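Local coordinates for protein gamma-glutamyl-gamma-aminobutyraldehyde dehydrogenase (Burkholderia cenocepacia, PDB 4LIH) that probably oxidises aldehydes to carboxylic acids with NAD(P)+ as an aldehyde dehydrogenase, its likely substrate being gamma-glutamyl-gamma-aminobutyraldehyde, at residues A170-W175 / I247-S252; G193-L198 / A222-V227; G276-N281 / G312-V317. All blocks are in the same frame, centred on the assembly; numbering follows the deposited sequence.

Interaction 1. Residues A170-W175 / I247-S252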
loop_
_atom_site.group_PDB
_atom_site.type_symbol
_atom_site.label_atom_id
_atom_site.label_comp_id
_atom_site.label_asym_id
_atom_site.label_seq_id
_atom_site.Cartn_x
_atom_site.Cartn_y
_atom_site.Cartn_z
ATOM N N ALA A 170 -10.020 -2.027 -26.315
ATOM C CA ALA A 170 -10.656 -1.084 -27.210
ATOM C C ALA A 170 -10.931 0.173 -26.418
ATOM O O ALA A 170 -11.405 0.093 -25.300
ATOM C CB ALA A 170 -11.935 -1.673 -27.791
ATOM N N ALA A 171 -10.578 1.314 -26.970
ATOM C CA ALA A 171 -10.947 2.621 -26.398
ATOM C C ALA A 171 -11.723 3.484 -27.396
ATOM O O ALA A 171 -11.235 3.773 -28.491
ATOM C CB ALA A 171 -9.708 3.324 -25.955
ATOM N N VAL A 172 -12.921 3.906 -26.998
ATOM C CA VAL A 172 -13.781 4.760 -27.793
ATOM C C VAL A 172 -13.903 6.075 -27.040
ATOM O O VAL A 172 -14.390 6.093 -25.903
ATOM C CB VAL A 172 -15.178 4.126 -27.954
ATOM C CG1 VAL A 172 -16.113 5.029 -28.763
ATOM C CG2 VAL A 172 -15.078 2.723 -28.556
ATOM N N VAL A 173 -13.412 7.156 -27.636
ATOM C CA VAL A 173 -13.313 8.420 -26.935
ATOM C C VAL A 173 -14.034 9.550 -27.646
ATOM O O VAL A 173 -14.311 9.438 -28.829
ATOM C CB VAL A 173 -11.833 8.772 -26.676
ATOM C CG1 VAL A 173 -11.201 7.696 -25.808
ATOM C CG2 VAL A 173 -11.106 8.880 -27.984
ATOM N N PRO A 174 -14.333 10.649 -26.919
ATOM C CA PRO A 174 -15.195 11.648 -27.444
ATOM C C PRO A 174 -14.399 12.767 -28.101
ATOM O O PRO A 174 -13.194 12.687 -28.248
ATOM C CB PRO A 174 -15.939 12.130 -26.186
ATOM C CG PRO A 174 -14.926 12.092 -25.165
ATOM C CD PRO A 174 -13.880 11.043 -25.569
ATOM N N TRP A 175 -15.122 13.779 -28.543
ATOM C CA TRP A 175 -14.565 14.890 -29.320
ATOM C C TRP A 175 -14.283 16.126 -28.509
ATOM O O TRP A 175 -13.761 17.112 -29.053
ATOM C CB TRP A 175 -15.545 15.259 -30.462
ATOM C CG TRP A 175 -17.011 15.429 -29.993
ATOM C CD1 TRP A 175 -18.007 14.496 -30.115
ATOM C CD2 TRP A 175 -17.609 16.563 -29.357
ATOM N NE1 TRP A 175 -19.165 14.967 -29.573
ATOM C CE2 TRP A 175 -18.962 16.237 -29.110
ATOM C CE3 TRP A 175 -17.136 17.813 -28.952
ATOM C CZ2 TRP A 175 -19.859 17.137 -28.514
ATOM C CZ3 TRP A 175 -18.035 18.723 -28.365
ATOM C CH2 TRP A 175 -19.379 18.371 -28.141
ATOM N N ILE A 247 -13.311 -2.925 -22.983
ATOM C CA ILE A 247 -13.667 -1.736 -23.724
ATOM C C ILE A 247 -13.818 -0.572 -22.728
ATOM O O ILE A 247 -14.561 -0.697 -21.743
ATOM C CB ILE A 247 -14.938 -1.907 -24.620
ATOM C CG1 ILE A 247 -15.148 -0.637 -25.444
ATOM C CG2 ILE A 247 -16.186 -2.195 -23.770
ATOM C CD1 ILE A 247 -15.982 -0.811 -26.686
ATOM N N ALA A 248 -13.101 0.513 -22.995
ATOM C CA ALA A 248 -13.110 1.770 -22.215
ATOM C C ALA A 248 -13.694 2.896 -23.065
ATOM O O ALA A 248 -13.187 3.158 -24.152
ATOM C CB ALA A 248 -11.683 2.126 -21.790
ATOM N N PHE A 249 -14.767 3.541 -22.569
ATOM C CA PHE A 249 -15.579 4.496 -23.314
ATOM C C PHE A 249 -15.757 5.760 -22.478
ATOM O O PHE A 249 -15.906 5.713 -21.258
ATOM C CB PHE A 249 -16.945 3.856 -23.633
ATOM C CG PHE A 249 -17.987 4.806 -24.185
ATOM C CD1 PHE A 249 -18.053 5.059 -25.516
ATOM C CD2 PHE A 249 -18.932 5.397 -23.353
ATOM C CE1 PHE A 249 -18.999 5.907 -26.044
ATOM C CE2 PHE A 249 -19.895 6.236 -23.867
ATOM C CZ PHE A 249 -19.929 6.504 -25.226
ATOM N N THR A 250 -15.691 6.900 -23.144
ATOM C CA THR A 250 -16.092 8.165 -22.565
ATOM C C THR A 250 -17.031 8.752 -23.570
ATOM O O THR A 250 -16.691 8.782 -24.747
ATOM C CB THR A 250 -14.921 9.127 -22.325
ATOM O OG1 THR A 250 -13.991 8.533 -21.408
ATOM C CG2 THR A 250 -15.401 10.478 -21.718
ATOM N N GLY A 251 -18.205 9.219 -23.110
ATOM C CA GLY A 251 -19.269 9.690 -24.005
ATOM C C GLY A 251 -20.598 9.857 -23.293
ATOM O O GLY A 251 -20.621 10.027 -22.091
ATOM N N SER A 252 -21.691 9.812 -24.045
ATOM C CA SER A 252 -23.058 9.940 -23.482
ATOM C C SER A 252 -23.601 8.607 -22.942
ATOM O O SER A 252 -23.035 7.554 -23.180
ATOM C CB SER A 252 -24.029 10.450 -24.543
ATOM O OG SER A 252 -24.469 9.402 -25.402
#
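Val172 and Phe249 meet because each sends a branch away from its own backbone N: Val172 CG1 (chi1 179°) and Phe249 CG (chi1 170°) both lie beside their carbonyl carbons. CG1 of Val172 then comes to the edge of the phenyl ring, 3.8 Å from Phe249 CD1, while the other methyl, CG2, reaches Ile247 CD1 at 4.1 Å. Ala170 and Ile247 extend this apolar face, which is packed by helix 253-266 through Ile259 and Val255. Beneath the side chains run two parallel strands, joined by Ala248 N to Ala170 O (2.9 Å), Val172 N to Ala248 O (3.0 Å) and Thr250 N to Val172 O (3.2 Å). Where the ladder ends, the ring of Pro174 leans on Thr250, its CG 3.8 Å from Thr250 CG2. The same torsion that turns the Thr250 methyl to the proline leaves OG1 beside the backbone N, where it bonds to Lys185 of helix 178-191. This strand pair belongs to the Rossmann-like nucleotide-binding domain of aldehyde dehydrogenases, and Thr250 also touches Glu274, the predicted active-site residue. The chemistry thus turns from apolar packing to polar side chains where the strands end near that site.

Interaction 2. Residues G193-L198 / A222-V227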
loop_
_atom_site.group_PDB
_atom_site.type_symbol
_atom_site.label_atom_id
_atom_site.label_comp_id
_atom_site.label_asym_id
_atom_site.label_seq_id
_atom_site.Cartn_x
_atom_site.Cartn_y
_atom_site.Cartn_z
ATOM N N GLY A 193 0.926 -3.190 -20.595
ATOM C CA GLY A 193 1.347 -4.270 -21.519
ATOM C C GLY A 193 0.263 -4.656 -22.511
ATOM O O GLY A 193 0.511 -5.431 -23.440
ATOM N N ASN A 194 -0.911 -4.057 -22.397
ATOM C CA ASN A 194 -1.963 -4.304 -23.394
ATOM C C ASN A 194 -1.701 -3.786 -24.812
ATOM O O ASN A 194 -0.916 -2.857 -25.034
ATOM C CB ASN A 194 -3.285 -3.767 -22.902
ATOM C CG ASN A 194 -3.641 -4.279 -21.545
ATOM O OD1 ASN A 194 -4.037 -5.435 -21.388
ATOM N ND2 ASN A 194 -3.531 -3.411 -20.538
ATOM N N SER A 195 -2.347 -4.446 -25.778
ATOM C CA SER A 195 -2.555 -3.904 -27.111
ATOM C C SER A 195 -3.830 -3.082 -27.120
ATOM O O SER A 195 -4.831 -3.422 -26.432
ATOM C CB SER A 195 -2.633 -5.021 -28.122
ATOM O OG SER A 195 -1.398 -5.644 -28.180
ATOM N N VAL A 196 -3.778 -1.991 -27.854
ATOM C CA VAL A 196 -4.884 -1.039 -27.932
ATOM C C VAL A 196 -5.394 -0.794 -29.362
ATOM O O VAL A 196 -4.613 -0.578 -30.308
ATOM C CB VAL A 196 -4.486 0.290 -27.274
ATOM C CG1 VAL A 196 -5.560 1.382 -27.471
ATOM C CG2 VAL A 196 -4.246 0.049 -25.796
ATOM N N VAL A 197 -6.718 -0.818 -29.481
ATOM C CA VAL A 197 -7.429 -0.316 -30.652
ATOM C C VAL A 197 -8.249 0.898 -30.203
ATOM O O VAL A 197 -9.213 0.796 -29.426
ATOM C CB VAL A 197 -8.271 -1.405 -31.289
ATOM C CG1 VAL A 197 -8.869 -0.907 -32.602
ATOM C CG2 VAL A 197 -7.390 -2.643 -31.539
ATOM N N LEU A 198 -7.820 2.061 -30.674
ATOM C CA LEU A 198 -8.478 3.313 -30.359
ATOM C C LEU A 198 -9.402 3.769 -31.515
ATOM O O LEU A 198 -9.008 3.760 -32.678
ATOM C CB LEU A 198 -7.448 4.372 -30.085
ATOM C CG LEU A 198 -7.861 5.825 -29.820
ATOM C CD1 LEU A 198 -8.413 5.939 -28.446
ATOM C CD2 LEU A 198 -6.610 6.691 -29.963
ATOM N N ALA A 222 4.357 -2.867 -33.969
ATOM C CA ALA A 222 3.238 -2.984 -34.884
ATOM C C ALA A 222 2.122 -3.750 -34.198
ATOM O O ALA A 222 2.339 -4.825 -33.583
ATOM C CB ALA A 222 3.642 -3.706 -36.145
ATOM N N GLY A 223 0.935 -3.175 -34.271
ATOM C CA GLY A 223 -0.239 -3.812 -33.724
ATOM C C GLY A 223 -0.581 -3.492 -32.281
ATOM O O GLY A 223 -1.696 -3.765 -31.843
ATOM N N VAL A 224 0.354 -2.903 -31.548
ATOM C CA VAL A 224 0.165 -2.623 -30.115
ATOM C C VAL A 224 -0.681 -1.355 -29.883
ATOM O O VAL A 224 -1.431 -1.253 -28.863
ATOM C CB VAL A 224 1.531 -2.583 -29.429
ATOM C CG1 VAL A 224 1.403 -2.006 -28.010
ATOM C CG2 VAL A 224 2.157 -3.980 -29.421
ATOM N N PHE A 225 -0.593 -0.424 -30.855
ATOM C CA PHE A 225 -1.396 0.793 -30.842
ATOM C C PHE A 225 -1.911 1.084 -32.254
ATOM O O PHE A 225 -1.129 1.340 -33.150
ATOM C CB PHE A 225 -0.656 1.988 -30.226
ATOM C CG PHE A 225 -1.534 3.224 -30.038
ATOM C CD1 PHE A 225 -2.677 3.210 -29.239
ATOM C CD2 PHE A 225 -1.213 4.398 -30.694
ATOM C CE1 PHE A 225 -3.446 4.366 -29.094
ATOM C CE2 PHE A 225 -1.983 5.521 -30.594
ATOM C CZ PHE A 225 -3.112 5.516 -29.776
ATOM N N ASN A 226 -3.221 0.917 -32.427
ATOM C CA ASN A 226 -3.935 1.093 -33.699
ATOM C C ASN A 226 -5.032 2.143 -33.517
ATOM O O ASN A 226 -5.680 2.209 -32.458
ATOM C CB ASN A 226 -4.628 -0.195 -34.100
ATOM C CG ASN A 226 -3.744 -1.416 -33.958
ATOM O OD1 ASN A 226 -2.936 -1.720 -34.837
ATOM N ND2 ASN A 226 -3.830 -2.074 -32.799
ATOM N N VAL A 227 -5.265 2.941 -34.567
ATOM C CA VAL A 227 -6.301 3.968 -34.564
ATOM C C VAL A 227 -7.206 3.721 -35.787
ATOM O O VAL A 227 -6.712 3.578 -36.941
ATOM C CB VAL A 227 -5.694 5.404 -34.561
ATOM C CG1 VAL A 227 -6.764 6.480 -34.763
ATOM C CG2 VAL A 227 -4.919 5.653 -33.256
#
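Phe225 lies side by side with Val196, whose CG1 meets the ring at its edge, 3.8 Å from Phe225 CD1, and this pair begins the densely filled face of the contact. Leu198 crosses from the next position on the same side: its CD2 is 3.7 Å from Phe225 CZ and 3.8 Å from Val227 CG2, joining ring and valine in one apolar row. Helices 178-191 and 206-218 press on this row, the ring of Phe186 standing edge-to-face to Phe225. The two strands run parallel and are consecutive in the chain, joined by helix 206-218, so they form a beta-alpha-beta crossover of the Rossmann-like domain found in aldehyde dehydrogenases. Val196 N to Val224 O (2.7 Å) and Leu198 N to Asn226 O (2.8 Å) tie the backbones.

On the other face the side chains of Val197 and Asn226 touch more sparsely, with Val197 CG2 3.8 Å from Asn226 ND2, and polar bonds take over. It is equally buried, helix 64-80 lying against it, so the looser side does not face solvent. With chi1 at -46°, CG of Asn226 sits beside its backbone N, and the amide can turn back to the neighbouring strand. There ND2 bonds Val196 O at 3.0 Å, bent to 139°, while Asn226 N reaches that oxygen from the opposite face of the carbonyl plane. ND2 also bonds Gly223 O, at 2.9 Å, pinning the turn before the strand, and Asn226 OD1 accepts from Asp33 N, so three partners fix the rotation of the amide.

Interaction 3. Residues G276-N281 / G312-V317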
loop_
_atom_site.group_PDB
_atom_site.type_symbol
_atom_site.label_atom_id
_atom_site.label_comp_id
_atom_site.label_asym_id
_atom_site.label_seq_id
_atom_site.Cartn_x
_atom_site.Cartn_y
_atom_site.Cartn_z
ATOM N N GLY A 276 -21.602 11.495 -18.599
ATOM C CA GLY A 276 -21.875 12.916 -18.387
ATOM C C GLY A 276 -22.126 13.278 -16.925
ATOM O O GLY A 276 -21.997 12.424 -16.016
ATOM N N GLY A 277 -22.486 14.533 -16.709
ATOM C CA GLY A 277 -22.671 15.062 -15.355
ATOM C C GLY A 277 -23.591 16.266 -15.346
ATOM O O GLY A 277 -23.990 16.734 -16.408
ATOM N N LYS A 278 -23.970 16.691 -14.132
ATOM C CA LYS A 278 -24.684 17.944 -13.906
ATOM C C LYS A 278 -24.145 18.408 -12.565
ATOM O O LYS A 278 -24.873 18.492 -11.591
ATOM C CB LYS A 278 -26.199 17.782 -13.868
ATOM C CG LYS A 278 -26.939 19.103 -13.966
ATOM C CD LYS A 278 -26.982 19.601 -15.407
ATOM C CE LYS A 278 -27.253 21.085 -15.572
ATOM N NZ LYS A 278 -27.498 21.435 -17.008
ATOM N N SER A 279 -22.836 18.668 -12.587
ATOM C CA SER A 279 -22.041 18.817 -11.367
ATOM C C SER A 279 -22.392 20.120 -10.637
ATOM O O SER A 279 -22.381 21.175 -11.248
ATOM C CB SER A 279 -20.550 18.834 -11.704
ATOM O OG SER A 279 -20.179 17.612 -12.307
ATOM N N PRO A 280 -22.624 20.053 -9.328
ATOM C CA PRO A 280 -22.969 21.262 -8.554
ATOM C C PRO A 280 -21.739 21.922 -7.923
ATOM O O PRO A 280 -20.813 21.232 -7.488
ATOM C CB PRO A 280 -23.880 20.700 -7.483
ATOM C CG PRO A 280 -23.196 19.383 -7.179
ATOM C CD PRO A 280 -22.934 18.833 -8.559
ATOM N N ASN A 281 -21.736 23.253 -7.938
ATOM C CA ASN A 281 -20.671 24.111 -7.440
ATOM C C ASN A 281 -21.292 25.019 -6.381
ATOM O O ASN A 281 -22.017 25.938 -6.721
ATOM C CB ASN A 281 -20.122 24.912 -8.614
ATOM C CG ASN A 281 -18.894 25.754 -8.280
ATOM O OD1 ASN A 281 -18.220 25.633 -7.229
ATOM N ND2 ASN A 281 -18.624 26.662 -9.185
ATOM N N GLY A 312 -19.227 22.682 -14.178
ATOM C CA GLY A 312 -19.942 23.173 -12.978
ATOM C C GLY A 312 -21.229 23.861 -13.460
ATOM O O GLY A 312 -21.343 25.063 -13.419
ATOM N N SER A 313 -22.195 23.054 -13.889
ATOM C CA SER A 313 -23.358 23.567 -14.633
ATOM C C SER A 313 -24.497 23.960 -13.722
ATOM O O SER A 313 -25.482 24.550 -14.178
ATOM C CB SER A 313 -23.840 22.520 -15.627
ATOM O OG SER A 313 -24.001 21.279 -14.981
ATOM N N ARG A 314 -24.389 23.616 -12.429
ATOM C CA ARG A 314 -25.344 24.109 -11.440
ATOM C C ARG A 314 -24.493 24.858 -10.423
ATOM O O ARG A 314 -23.655 24.236 -9.747
ATOM C CB ARG A 314 -26.144 22.986 -10.737
ATOM C CG ARG A 314 -26.988 22.184 -11.653
ATOM C CD ARG A 314 -27.823 21.113 -10.979
ATOM N NE ARG A 314 -27.041 20.039 -10.432
ATOM C CZ ARG A 314 -27.290 19.370 -9.290
ATOM N NH1 ARG A 314 -28.313 19.654 -8.506
ATOM N NH2 ARG A 314 -26.484 18.386 -8.929
ATOM N N LEU A 315 -24.637 26.185 -10.402
ATOM C CA LEU A 315 -24.034 27.030 -9.365
ATOM C C LEU A 315 -25.060 27.290 -8.288
ATOM O O LEU A 315 -26.054 27.982 -8.501
ATOM C CB LEU A 315 -23.547 28.353 -9.945
ATOM C CG LEU A 315 -22.888 29.231 -8.882
ATOM C CD1 LEU A 315 -21.439 28.835 -8.717
ATOM C CD2 LEU A 315 -23.044 30.716 -9.174
ATOM N N LEU A 316 -24.816 26.694 -7.131
ATOM C CA LEU A 316 -25.664 26.830 -5.978
ATOM C C LEU A 316 -25.032 27.911 -5.106
ATOM O O LEU A 316 -23.884 27.753 -4.651
ATOM C CB LEU A 316 -25.704 25.531 -5.200
ATOM C CG LEU A 316 -26.676 24.440 -5.626
ATOM C CD1 LEU A 316 -26.568 24.095 -7.085
ATOM C CD2 LEU A 316 -26.521 23.164 -4.792
ATOM N N VAL A 317 -25.773 28.982 -4.859
ATOM C CA VAL A 317 -25.243 30.136 -4.140
ATOM C C VAL A 317 -26.168 30.551 -3.006
ATOM O O VAL A 317 -27.369 30.605 -3.166
ATOM C CB VAL A 317 -25.013 31.314 -5.101
ATOM C CG1 VAL A 317 -26.287 31.724 -5.794
ATOM C CG2 VAL A 317 -24.377 32.488 -4.379
HETATM O O HOH W 1 -23.421 19.332 -17.095
HETATM O O HOH W 2 -26.860 24.333 -16.618
HETATM O O HOH W 3 -19.972 27.060 -12.020
#
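Gly312 begins 312-317 by placing its CA against Ser279 O in a CH···O contact, while its carbonyl accepts a hydrogen bond from a water, which in turn accepts one from Asn281 ND2. Ser313 follows, and its N-H makes only a weak, strongly bent bond to Ser279 O. Its hydroxyl lies between the backbone N and the carbonyl carbon (chi1 50°), where OG touches Lys278 CE at 3.3 Å and shares a second water with Gly277 O. The lysine's ammonium passes beyond it to the carbonyls of Ile402 and Glu405.

Arg314 carries most of the polar contact. Its backbone N makes a second weak bond to Ser279 O. Bent at chi3 (-68°), its chain brings the guanidinium side-on to Lys278 O, which takes both NE (2.9 Å) and NH2 (3.1 Å). This oxygen lies in the guanidinium plane, and Pro280 CB lies over one face, toward the rim, 3.8 Å from Arg314 NH2. NH1 and NH2 continue to the carbonyls of Ile426 and Ala427, and the three backbone oxygens fix the group's orientation and would probably offset part of its buried charge. Asn281 N bonds Arg314 O at 2.8 Å.

Leu315 lies alongside Asn281, CD1 3.6 Å from Asn281 ND2, while OD1 of that amide accepts from Trp439 NE1. Leu316 N bonds Asn281 O at 2.9 Å, continuing the ladder, and Leu316 CD1 packs against Pro280 CB.

Strand 280-283, helix 290-302 and strand 314-318 form a beta-alpha-beta crossover. Strand 314-318 has strand 411-417 on its other side and strand 280-283 has strand 435-439, with helices 290-302 and 319-333 packing against Leu315.

All three contacts are buried pairings of parallel strands, but they divide between two sheets. Interactions 1 and 2 share one: strands 157-172 and 195-199 are neighbours, linked by a probable hydrogen bond from Ala171 N to Val197 O, and Leu198 CD1 packs against Val173 CG2. Interaction 3 belongs to the other sheet, its nearest atoms about 17 Å from interaction 2 and on the opposite side of the chain's centre. Interaction 1, the most central, is largely apolar until the end near the predicted active site. Interaction 2 adds a side-chain amide to a hydrophobic face, whereas interaction 3 relies on a buried arginine, a lysine and bridging waters.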